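Local coordinates for acyl-CoA thioester hydrolase HI0827 (Haemophilus influenzae Rd KW20, PDB 3BJK), which hydrolyses a broad range of acyl-coenzyme A thioesters as a hexameric hotdog-fold thioesterase, probably including long-chain fatty acyl-CoAs, at residues C[11-15]-C[80-84]; C[51-55]-C[137-141]; C[87-92]-C[130-135]; C[96-100]-C[111-116]. The protein carries 1 engineered substitution. One frame throughout, in Å; residues are numbered along the deposited sequence.

Contact 1 (C[11-15]-C[80-84]). With EDO (1,2-ethanediol), chain T.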
loop_
_atom_site.group_PDB
_atom_site.type_symbol
_atom_site.label_atom_id
_atom_site.label_comp_id
_atom_site.label_asym_id
_atom_site.label_seq_id
_atom_site.Cartn_x
_atom_site.Cartn_y
_atom_site.Cartn_z
ATOM N N GLN C 11 27.365 14.658 13.536
ATOM C CA GLN C 11 27.232 13.209 13.577
ATOM C C GLN C 11 25.911 12.884 14.272
ATOM O O GLN C 11 25.369 13.721 15.006
ATOM C CB GLN C 11 28.428 12.618 14.329
ATOM C CG GLN C 11 29.740 13.327 13.952
ATOM C CD GLN C 11 30.997 12.528 14.232
ATOM O OE1 GLN C 11 32.102 12.946 13.866
ATOM N NE2 GLN C 11 30.843 11.377 14.888
ATOM N N SER C 12 25.375 11.691 14.013
ATOM C CA SER C 12 24.142 11.223 14.678
ATOM C C SER C 12 24.308 11.008 16.180
ATOM O O SER C 12 25.378 10.638 16.672
ATOM C CB SER C 12 23.597 9.928 14.027
ATOM O OG SER C 12 24.458 9.422 13.020
ATOM N N LYS C 13 23.232 11.254 16.909
ATOM C CA LYS C 13 23.155 10.861 18.317
ATOM C C LYS C 13 22.066 9.803 18.470
ATOM O O LYS C 13 20.970 9.919 17.882
ATOM C CB LYS C 13 22.798 12.044 19.207
ATOM C CG LYS C 13 23.846 13.106 19.314
ATOM C CD LYS C 13 23.555 14.018 20.515
ATOM C CE LYS C 13 24.439 15.271 20.502
ATOM N NZ LYS C 13 24.498 15.914 21.868
ATOM N N GLY C 14 22.366 8.793 19.279
ATOM C CA GLY C 14 21.386 7.787 19.612
ATOM C C GLY C 14 21.758 6.406 19.112
ATOM O O GLY C 14 22.800 6.203 18.501
ATOM N N VAL C 15 20.875 5.454 19.367
ATOM C CA VAL C 15 21.047 4.119 18.850
ATOM C C VAL C 15 20.270 3.997 17.551
ATOM O O VAL C 15 19.313 4.715 17.324
ATOM C CB VAL C 15 20.634 3.053 19.892
ATOM C CG1 VAL C 15 21.494 3.200 21.097
ATOM C CG2 VAL C 15 19.191 3.167 20.291
ATOM N N CYS C 80 16.928 5.950 11.307
ATOM C CA CYS C 80 16.322 6.671 12.449
ATOM C C CYS C 80 17.106 6.308 13.698
ATOM O O CYS C 80 17.322 5.140 13.952
ATOM C CB CYS C 80 14.856 6.318 12.645
ATOM S SG CYS C 80 13.755 6.906 11.323
ATOM N N TYR C 81 17.606 7.323 14.394
ATOM C CA TYR C 81 18.345 7.149 15.636
ATOM C C TYR C 81 17.564 7.729 16.793
ATOM O O TYR C 81 16.881 8.766 16.665
ATOM C CB TYR C 81 19.701 7.815 15.573
ATOM C CG TYR C 81 20.646 7.237 14.587
ATOM C CD1 TYR C 81 20.647 7.679 13.260
ATOM C CD2 TYR C 81 21.563 6.245 14.962
ATOM C CE1 TYR C 81 21.508 7.162 12.351
ATOM C CE2 TYR C 81 22.421 5.710 14.042
ATOM C CZ TYR C 81 22.395 6.178 12.730
ATOM O OH TYR C 81 23.309 5.691 11.811
ATOM N N GLY C 82 17.655 7.043 17.923
ATOM C CA GLY C 82 16.887 7.389 19.095
ATOM C C GLY C 82 17.782 7.609 20.294
ATOM O O GLY C 82 18.754 6.887 20.487
ATOM N N GLN C 83 17.450 8.626 21.075
ATOM C CA GLN C 83 18.056 8.898 22.343
ATOM C C GLN C 83 16.931 9.085 23.384
ATOM O O GLN C 83 16.156 10.036 23.308
ATOM C CB GLN C 83 18.924 10.151 22.232
ATOM C CG GLN C 83 19.596 10.518 23.492
ATOM C CD GLN C 83 20.411 11.776 23.345
ATOM O OE1 GLN C 83 20.515 12.351 22.246
ATOM N NE2 GLN C 83 20.978 12.240 24.461
ATOM N N CYS C 84 16.884 8.183 24.376
ATOM C CA CYS C 84 15.912 8.322 25.438
ATOM C C CYS C 84 16.377 9.465 26.360
ATOM O O CYS C 84 17.501 9.450 26.846
ATOM C CB CYS C 84 15.719 7.003 26.178
ATOM S SG CYS C 84 14.694 7.163 27.629
HETATM C C1 EDO T . 19.545 5.115 24.066
HETATM O O1 EDO T . 19.068 6.343 24.636
HETATM C C2 EDO T . 18.815 3.916 24.691
HETATM O O2 EDO T . 19.441 3.343 25.867
#
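V15 and G82 form an antiparallel hydrogen-bonded pair, which starts the pairing of strand 15-21, an outermost strand of this chain's hotdog sheet, with strand 77-87. V15 N donates to G82 O at 2.8 Å, and G82 N returns a bond to V15 O at 2.9 Å. The largest side-chain contact is at Y81, next to this pair. S12 makes a CH-pi contact over one face of the Y81 ring, with S12 CB 3.9 Å from the ring centroid and 14° off the normal. Y81 has CG anti to its carbonyl carbon (chi1 -65°), which lays one ring face against S12. Y81 CB also meets K13 O at 3.4 Å. K13 and Q83 run side by side, and K13 CB touches Q83 OE1 at 3.8 Å. Between K13 and V15, G14 passes close to the strand, its CA 2.9 Å from G82 O. A bound 1,2-ethanediol accepts from C84 N through its O1. The Y81 ring meets W99 of strand 91-101 almost perpendicularly, and S12 rests on W99 as well. The backbones of Y81 and Q83 bond to E97 and K95 of that strand. C84 packs against I53 of helix 35-54 and I148 of helix 139-148.

Contact 2 (C[51-55]-C[137-141]). With EDO (1,2-ethanediol), chain S.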
loop_
_atom_site.group_PDB
_atom_site.type_symbol
_atom_site.label_atom_id
_atom_site.label_comp_id
_atom_site.label_asym_id
_atom_site.label_seq_id
_atom_site.Cartn_x
_atom_site.Cartn_y
_atom_site.Cartn_z
ATOM N N LYS C 51 9.378 0.222 23.478
ATOM C CA LYS C 51 8.971 -1.104 23.891
ATOM C C LYS C 51 10.130 -1.863 24.539
ATOM O O LYS C 51 9.914 -2.661 25.422
ATOM C CB LYS C 51 8.440 -1.912 22.697
ATOM C CG LYS C 51 7.183 -1.345 22.129
ATOM C CD LYS C 51 6.866 -1.966 20.858
ATOM C CE LYS C 51 5.864 -1.203 20.050
ATOM N NZ LYS C 51 6.089 -1.607 18.649
ATOM N N GLU C 52 11.351 -1.639 24.030
ATOM C CA GLU C 52 12.528 -2.289 24.577
ATOM C C GLU C 52 12.685 -1.918 26.091
ATOM O O GLU C 52 12.823 -2.772 26.952
ATOM C CB GLU C 52 13.773 -1.945 23.756
ATOM C CG GLU C 52 13.934 -2.780 22.476
ATOM C CD GLU C 52 14.999 -2.225 21.521
ATOM O OE1 GLU C 52 15.340 -1.007 21.582
ATOM O OE2 GLU C 52 15.477 -3.019 20.694
ATOM N N ILE C 53 12.593 -0.634 26.369
ATOM C CA ILE C 53 12.739 -0.058 27.698
ATOM C C ILE C 53 11.566 -0.456 28.603
ATOM O O ILE C 53 11.767 -0.799 29.761
ATOM C CB ILE C 53 12.867 1.507 27.584
ATOM C CG1 ILE C 53 14.198 1.856 26.904
ATOM C CG2 ILE C 53 12.699 2.249 28.968
ATOM C CD1 ILE C 53 14.331 3.295 26.635
ATOM N N ALA C 54 10.363 -0.402 28.050
ATOM C CA ALA C 54 9.131 -0.686 28.790
ATOM C C ALA C 54 8.901 -2.167 29.023
ATOM O O ALA C 54 8.050 -2.527 29.848
ATOM C CB ALA C 54 7.916 -0.087 28.027
ATOM N N HIS C 55 9.645 -3.017 28.305
ATOM C CA HIS C 55 9.507 -4.478 28.373
ATOM C C HIS C 55 8.100 -4.897 27.938
ATOM O O HIS C 55 7.488 -5.760 28.537
ATOM C CB HIS C 55 9.865 -5.014 29.768
ATOM C CG HIS C 55 11.332 -5.264 29.959
ATOM N ND1 HIS C 55 12.302 -4.657 29.181
ATOM C CD2 HIS C 55 11.998 -6.036 30.852
ATOM C CE1 HIS C 55 13.497 -5.075 29.564
ATOM N NE2 HIS C 55 13.342 -5.904 30.581
ATOM N N ASN C 137 15.567 -6.056 37.081
ATOM C CA ASN C 137 16.079 -6.904 35.997
ATOM C C ASN C 137 15.794 -6.353 34.615
ATOM O O ASN C 137 15.517 -7.127 33.691
ATOM C CB ASN C 137 15.522 -8.348 36.065
ATOM C CG ASN C 137 15.445 -8.906 37.473
ATOM O OD1 ASN C 137 16.173 -8.494 38.384
ATOM N ND2 ASN C 137 14.543 -9.861 37.657
ATOM N N ASN C 138 15.849 -5.024 34.478
ATOM C CA ASN C 138 15.574 -4.355 33.218
ATOM C C ASN C 138 16.842 -3.710 32.631
ATOM O O ASN C 138 17.111 -2.535 32.845
ATOM C CB ASN C 138 14.425 -3.328 33.389
ATOM C CG ASN C 138 13.899 -2.789 32.046
ATOM O OD1 ASN C 138 14.581 -2.877 31.024
ATOM N ND2 ASN C 138 12.695 -2.184 32.063
ATOM N N GLN C 139 17.607 -4.495 31.877
ATOM C CA GLN C 139 18.844 -4.019 31.264
ATOM C C GLN C 139 18.648 -2.886 30.252
ATOM O O GLN C 139 19.484 -1.989 30.131
ATOM C CB GLN C 139 19.517 -5.161 30.541
ATOM C CG GLN C 139 20.057 -6.216 31.454
ATOM C CD GLN C 139 20.919 -7.198 30.701
ATOM O OE1 GLN C 139 20.783 -7.366 29.473
ATOM N NE2 GLN C 139 21.822 -7.829 31.409
ATOM N N GLU C 140 17.563 -2.951 29.499
ATOM C CA GLU C 140 17.307 -1.935 28.507
ATOM C C GLU C 140 17.064 -0.588 29.204
ATOM O O GLU C 140 17.577 0.437 28.755
ATOM C CB GLU C 140 16.152 -2.361 27.601
ATOM C CG GLU C 140 16.495 -3.628 26.738
ATOM C CD GLU C 140 17.046 -3.321 25.307
ATOM O OE1 GLU C 140 17.294 -2.124 24.971
ATOM O OE2 GLU C 140 17.194 -4.290 24.504
ATOM N N LEU C 141 16.312 -0.605 30.304
ATOM C CA LEU C 141 16.081 0.605 31.127
ATOM C C LEU C 141 17.379 1.085 31.760
ATOM O O LEU C 141 17.694 2.268 31.708
ATOM C CB LEU C 141 15.051 0.325 32.226
ATOM C CG LEU C 141 14.756 1.403 33.286
ATOM C CD1 LEU C 141 14.234 2.694 32.626
ATOM C CD2 LEU C 141 13.762 0.885 34.348
HETATM C C1 EDO S . 18.469 -0.972 19.316
HETATM O O1 EDO S . 18.105 -1.835 20.420
HETATM C C2 EDO S . 17.656 0.327 19.334
HETATM O O2 EDO S . 16.255 0.151 19.121
#
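N138 is the N-cap of helix 139-148, and its amide also grips I53 at the C-terminal end of helix 35-54. N138 ND2 donates to I53 O at 2.8 Å, nearly straight at 171°, with the oxygen close to the amide plane. ND2 is bonded to P134 O too. N138 OD1 accepts from L141 N at 2.9 Å, although the place of OD1 is less sure because it crowds H55. The amide has CG anti to the backbone N (chi1 -169°), which sends it across to the other helix. One face of the H55 ring covers it, with N138 CG 3.4 Å above the ring plane and the two planes 35° apart. H55 is the first residue beyond helix 35-54 and has a positive phi. Its ring is held by ND1, which donates in the ring plane to E52 O at 3.0 Å. E140 CB packs on E52 O at 3.4 Å. The carboxylates of E52 and E140 come within 4.1 Å (OE1 to OE1). K101 of the second subunit makes salt bridges to both, which probably offsets their repulsion. R19 of that subunit also bridges E52, and a bound 1,2-ethanediol donates to both E52 oxygens. I53 CG2 meets L141 CD1 at 4.0 Å. The arrangement is an asparagine N-cap that doubles as a link to the end of the long helix of the hotdog fold.

Contact 3 (C[87-92]-C[130-135])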
loop_
_atom_site.group_PDB
_atom_site.type_symbol
_atom_site.label_atom_id
_atom_site.label_comp_id
_atom_site.label_asym_id
_atom_site.label_seq_id
_atom_site.Cartn_x
_atom_site.Cartn_y
_atom_site.Cartn_z
ATOM N N VAL C 87 12.564 8.844 31.519
ATOM C CA VAL C 87 11.706 7.689 31.752
ATOM C C VAL C 87 10.904 7.970 33.028
ATOM O O VAL C 87 11.484 8.246 34.046
ATOM C CB VAL C 87 12.519 6.384 31.972
ATOM C CG1 VAL C 87 11.559 5.172 32.159
ATOM C CG2 VAL C 87 13.492 6.154 30.825
ATOM N N GLY C 88 9.582 7.888 32.956
ATOM C CA GLY C 88 8.739 8.131 34.110
ATOM C C GLY C 88 8.375 6.807 34.724
ATOM O O GLY C 88 8.988 5.772 34.453
ATOM N N ARG C 89 7.356 6.828 35.561
ATOM C CA ARG C 89 6.761 5.583 36.028
ATOM C C ARG C 89 6.225 4.725 34.853
ATOM O O ARG C 89 6.363 3.495 34.820
ATOM C CB ARG C 89 5.658 5.986 36.995
ATOM C CG ARG C 89 4.956 4.906 37.745
ATOM C CD ARG C 89 3.973 5.632 38.669
ATOM N NE ARG C 89 2.923 4.782 39.227
ATOM C CZ ARG C 89 1.797 5.252 39.784
ATOM N NH1 ARG C 89 1.554 6.583 39.864
ATOM N NH2 ARG C 89 0.909 4.384 40.283
ATOM N N SER C 90 5.624 5.390 33.877
ATOM C CA SER C 90 5.046 4.731 32.725
ATOM C C SER C 90 5.474 5.388 31.405
ATOM O O SER C 90 5.424 4.762 30.335
ATOM C CB SER C 90 3.515 4.731 32.857
ATOM O OG SER C 90 2.989 6.071 32.927
ATOM N N SER C 91 5.927 6.639 31.462
ATOM C CA SER C 91 6.237 7.375 30.194
ATOM C C SER C 91 7.722 7.240 29.771
ATOM O O SER C 91 8.630 7.040 30.602
ATOM C CB SER C 91 5.886 8.850 30.328
ATOM O OG SER C 91 6.660 9.418 31.356
ATOM N N ILE C 92 7.966 7.345 28.472
ATOM C CA ILE C 92 9.292 7.300 27.927
ATOM C C ILE C 92 9.387 8.397 26.871
ATOM O O ILE C 92 8.609 8.409 25.924
ATOM C CB ILE C 92 9.536 5.945 27.237
ATOM C CG1 ILE C 92 9.330 4.827 28.240
ATOM C CG2 ILE C 92 10.931 5.854 26.685
ATOM C CD1 ILE C 92 8.955 3.581 27.656
ATOM N N SER C 130 -2.624 2.329 31.190
ATOM C CA SER C 130 -1.315 2.612 31.757
ATOM C C SER C 130 -0.763 1.467 32.621
ATOM O O SER C 130 -1.489 0.822 33.386
ATOM C CB SER C 130 -1.393 3.908 32.580
ATOM O OG SER C 130 -0.115 4.370 32.866
ATOM N N ARG C 131 0.538 1.210 32.462
ATOM C CA ARG C 131 1.229 0.239 33.298
ATOM C C ARG C 131 2.626 0.681 33.658
ATOM O O ARG C 131 3.254 1.436 32.933
ATOM C CB ARG C 131 1.249 -1.153 32.648
ATOM C CG ARG C 131 2.042 -1.229 31.393
ATOM C CD ARG C 131 2.381 -2.688 30.947
ATOM N NE ARG C 131 3.212 -2.562 29.740
ATOM C CZ ARG C 131 4.547 -2.692 29.679
ATOM N NH1 ARG C 131 5.285 -3.008 30.728
ATOM N NH2 ARG C 131 5.157 -2.488 28.531
ATOM N N THR C 132 3.104 0.168 34.784
ATOM C CA THR C 132 4.366 0.596 35.368
ATOM C C THR C 132 5.523 -0.096 34.685
ATOM O O THR C 132 5.542 -1.300 34.586
ATOM C CB THR C 132 4.407 0.262 36.848
ATOM O OG1 THR C 132 3.358 0.989 37.515
ATOM C CG2 THR C 132 5.762 0.632 37.458
ATOM N N ILE C 133 6.487 0.681 34.209
ATOM C CA ILE C 133 7.681 0.108 33.603
ATOM C C ILE C 133 8.441 -0.707 34.653
ATOM O O ILE C 133 8.719 -0.189 35.729
ATOM C CB ILE C 133 8.570 1.213 33.040
ATOM C CG1 ILE C 133 7.836 1.911 31.870
ATOM C CG2 ILE C 133 9.890 0.642 32.554
ATOM C CD1 ILE C 133 8.446 3.138 31.476
ATOM N N PRO C 134 8.769 -1.987 34.343
ATOM C CA PRO C 134 9.498 -2.799 35.313
ATOM C C PRO C 134 10.898 -2.257 35.527
ATOM O O PRO C 134 11.625 -2.032 34.568
ATOM C CB PRO C 134 9.539 -4.207 34.679
ATOM C CG PRO C 134 9.343 -4.012 33.266
ATOM C CD PRO C 134 8.511 -2.739 33.102
ATOM N N ARG C 135 11.260 -2.059 36.788
ATOM C CA ARG C 135 12.527 -1.433 37.156
ATOM C C ARG C 135 13.580 -2.470 37.529
ATOM O O ARG C 135 14.767 -2.227 37.375
ATOM C CB ARG C 135 12.303 -0.493 38.334
ATOM C CG ARG C 135 11.352 0.627 38.044
ATOM C CD ARG C 135 12.109 1.832 37.578
ATOM N NE ARG C 135 11.321 2.673 36.700
ATOM C CZ ARG C 135 11.742 3.839 36.225
ATOM N NH1 ARG C 135 12.958 4.306 36.511
ATOM N NH2 ARG C 135 10.947 4.530 35.424
HETATM O O HOH W 1 0.330 7.036 32.974
#
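V87 CG1 touches I133 CD1 at 3.8 Å and R135 NH2 at 3.4 Å. The CG1 branch is anti to the backbone N (chi1 -178°), which points it at these two residues. V87 and R135 run antiparallel, with V87 CG1 alongside the end of the arginine. The arginine chain bends at chi2 (-93°) and brings its guanidinium back to the turn, with G88 O at the guanidinium edge. G88 N bonds to S91 O within the turn. R89 O accepts the backbone bond between the two segments. I133 N donates to R89 O at 2.9 Å, and T132 CA adds a CA-H...O contact. Residues 88-90 make the turn of the beta hairpin formed by strands 77-87 and 91-101 of the hotdog sheet. The loop after strand 111-123 runs across this turn on its way to helix 139-148. S90 CB lies 3.3 Å from R131 O. The R131 guanidinium bonds to the carbonyl oxygens of V124, A54 and R57. S90 OG and S130 OG share a water, at 2.8 Å and 2.7 Å, so these two hydroxyls are bridged at the surface. S90 O also meets I133 CD1, at 3.6 Å. The S90 backbone bonds to A123 of strand 111-123. At the end of the segment, I92 CG1 touches I133 CD1 at 3.8 Å. I92 rests on A50 and A54 of helix 35-54.

Contact 4 (C[96-100]-C[111-116])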
loop_
_atom_site.group_PDB
_atom_site.type_symbol
_atom_site.label_atom_id
_atom_site.label_comp_id
_atom_site.label_asym_id
_atom_site.label_seq_id
_atom_site.Cartn_x
_atom_site.Cartn_y
_atom_site.Cartn_z
ATOM N N VAL C 96 14.205 11.457 18.310
ATOM C CA VAL C 96 14.513 10.724 17.073
ATOM C C VAL C 96 15.120 11.683 16.052
ATOM O O VAL C 96 14.612 12.802 15.887
ATOM C CB VAL C 96 13.218 10.081 16.509
ATOM C CG1 VAL C 96 13.459 9.359 15.174
ATOM C CG2 VAL C 96 12.620 9.136 17.535
ATOM N N GLU C 97 16.271 11.313 15.476
ATOM C CA GLU C 97 16.831 11.986 14.315
ATOM C C GLU C 97 16.811 11.035 13.121
ATOM O O GLU C 97 17.150 9.819 13.244
ATOM C CB GLU C 97 18.253 12.366 14.523
ATOM C CG GLU C 97 18.527 13.274 15.719
ATOM C CD GLU C 97 19.974 13.769 15.750
ATOM O OE1 GLU C 97 20.898 13.064 15.248
ATOM O OE2 GLU C 97 20.201 14.876 16.297
ATOM N N VAL C 98 16.356 11.587 11.998
ATOM C CA VAL C 98 16.399 10.937 10.672
ATOM C C VAL C 98 17.539 11.427 9.851
ATOM O O VAL C 98 17.729 12.629 9.675
ATOM C CB VAL C 98 15.097 11.094 9.884
ATOM C CG1 VAL C 98 15.156 10.239 8.642
ATOM C CG2 VAL C 98 13.899 10.695 10.730
ATOM N N TRP C 99 18.343 10.458 9.414
ATOM C CA TRP C 99 19.537 10.693 8.675
ATOM C C TRP C 99 19.429 9.904 7.363
ATOM O O TRP C 99 18.874 8.803 7.323
ATOM C CB TRP C 99 20.756 10.207 9.479
ATOM C CG TRP C 99 21.173 11.100 10.635
ATOM C CD1 TRP C 99 20.579 11.200 11.880
ATOM C CD2 TRP C 99 22.282 11.964 10.653
ATOM N NE1 TRP C 99 21.256 12.087 12.639
ATOM C CE2 TRP C 99 22.307 12.585 11.923
ATOM C CE3 TRP C 99 23.272 12.297 9.710
ATOM C CZ2 TRP C 99 23.267 13.518 12.268
ATOM C CZ3 TRP C 99 24.232 13.232 10.060
ATOM C CH2 TRP C 99 24.227 13.824 11.338
ATOM N N VAL C 100 19.977 10.495 6.327
ATOM C CA VAL C 100 20.084 9.903 4.995
ATOM C C VAL C 100 21.556 9.629 4.651
ATOM O O VAL C 100 22.473 10.354 5.071
ATOM C CB VAL C 100 19.452 10.869 3.932
ATOM C CG1 VAL C 100 20.015 10.695 2.580
ATOM C CG2 VAL C 100 17.907 10.764 3.937
ATOM N N ARG C 111 26.286 11.962 4.055
ATOM C CA ARG C 111 25.258 11.715 5.071
ATOM C C ARG C 111 24.884 13.008 5.789
ATOM O O ARG C 111 25.757 13.840 6.067
ATOM C CB ARG C 111 25.687 10.696 6.143
ATOM C CG ARG C 111 26.458 9.493 5.628
ATOM C CD ARG C 111 26.911 8.541 6.754
ATOM N NE ARG C 111 28.138 7.833 6.349
ATOM C CZ ARG C 111 28.311 6.506 6.292
ATOM N NH1 ARG C 111 27.346 5.642 6.637
ATOM N NH2 ARG C 111 29.473 6.030 5.884
ATOM N N TYR C 112 23.597 13.174 6.081
ATOM C CA TYR C 112 23.138 14.310 6.865
ATOM C C TYR C 112 21.754 14.124 7.469
ATOM O O TYR C 112 20.998 13.243 7.056
ATOM C CB TYR C 112 23.175 15.586 6.026
ATOM C CG TYR C 112 22.454 15.440 4.733
ATOM C CD1 TYR C 112 21.082 15.625 4.639
ATOM C CD2 TYR C 112 23.143 15.090 3.598
ATOM C CE1 TYR C 112 20.435 15.489 3.428
ATOM C CE2 TYR C 112 22.518 14.929 2.395
ATOM C CZ TYR C 112 21.170 15.140 2.292
ATOM O OH TYR C 112 20.588 14.976 1.034
ATOM N N CYS C 113 21.486 14.952 8.486
ATOM C CA CYS C 113 20.257 14.876 9.279
ATOM C C CYS C 113 19.170 15.611 8.497
ATOM O O CYS C 113 19.367 16.746 8.092
ATOM C CB CYS C 113 20.454 15.538 10.652
ATOM S SG CYS C 113 19.021 15.296 11.611
ATOM N N VAL C 114 18.089 14.923 8.207
ATOM C CA VAL C 114 16.977 15.491 7.452
ATOM C C VAL C 114 15.782 15.888 8.311
ATOM O O VAL C 114 15.059 16.784 7.929
ATOM C CB VAL C 114 16.512 14.530 6.283
ATOM C CG1 VAL C 114 17.604 14.429 5.285
ATOM C CG2 VAL C 114 16.111 13.150 6.776
ATOM N N THR C 115 15.588 15.223 9.452
ATOM C CA THR C 115 14.368 15.373 10.275
ATOM C C THR C 115 14.674 15.025 11.740
ATOM O O THR C 115 15.592 14.185 12.055
ATOM C CB THR C 115 13.178 14.411 9.796
ATOM O OG1 THR C 115 13.155 14.278 8.371
ATOM C CG2 THR C 115 11.837 14.931 10.246
ATOM N N ASP C 116 13.979 15.721 12.656
ATOM C CA ASP C 116 14.025 15.338 14.061
ATOM C C ASP C 116 12.649 15.447 14.702
ATOM O O ASP C 116 11.725 15.989 14.121
ATOM C CB ASP C 116 15.085 16.081 14.848
ATOM C CG ASP C 116 14.833 17.592 14.990
ATOM O OD1 ASP C 116 13.691 18.095 15.163
ATOM O OD2 ASP C 116 15.844 18.287 14.958
HETATM O O HOH W 2 18.271 17.502 15.819
#
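V98 O is gripped by two backbone donors of strand 111-123. V114 N bonds to V98 O at 2.7 Å, and T115 N reaches V98 O weakly at 3.4 Å. V114 and T115 both face V98, so this is a classic beta bulge. V98 N donates to T115 O at 2.7 Å. Beyond the bulge, V100 and Y112 pair through two backbone bonds. C113 lies across one face of the W99 indole. Its CB is 3.9 Å from the centroid of the six-membered ring. C113 SG is anti to the backbone N (chi1 -175°), which sets it over the five-membered ring of W99, 4.3 Å from that centroid. The rotation of W99 is fixed by NE1, which donates to E97 OE1 at 2.8 Å. The bond lies in the indole plane but meets the carboxylate from above its plane, 40° out. R10 makes a salt bridge to E97 OE2. A water donates to both E97 OE2 and D116 OD2, and N67 binds D116 OD1. V98 CG1 packs on V114 CG2 at 3.6 Å. The face of V98 and T115 lies against helix 35-54: M42 touches both, and I38 touches T115. V98 also touches V78 and C80 of the adjacent strand 77-87.

How the contacts relate
The chain opens contact 1 at 11-15 and closes it at 80-84, joining the N-terminal segment to strand 77-87. Contact 2 opens inside that loop, at 51-55, and closes only at 137-141, so the two cross. Contact 3 (87-92 with 130-135) begins after contact 1 has closed and nests within contact 2. Contact 4 (96-100 with 111-116) nests in turn within contact 3. Contacts 1 and 4 adjoin across strands 77-87 and 91-101, their centres about 9 Å apart. Contacts 2 and 3 adjoin at the other end, tying helices 35-54 and 139-148 to the hairpin. Strand 91-101 links contacts 3 and 4, whose centres are about 28 Å apart.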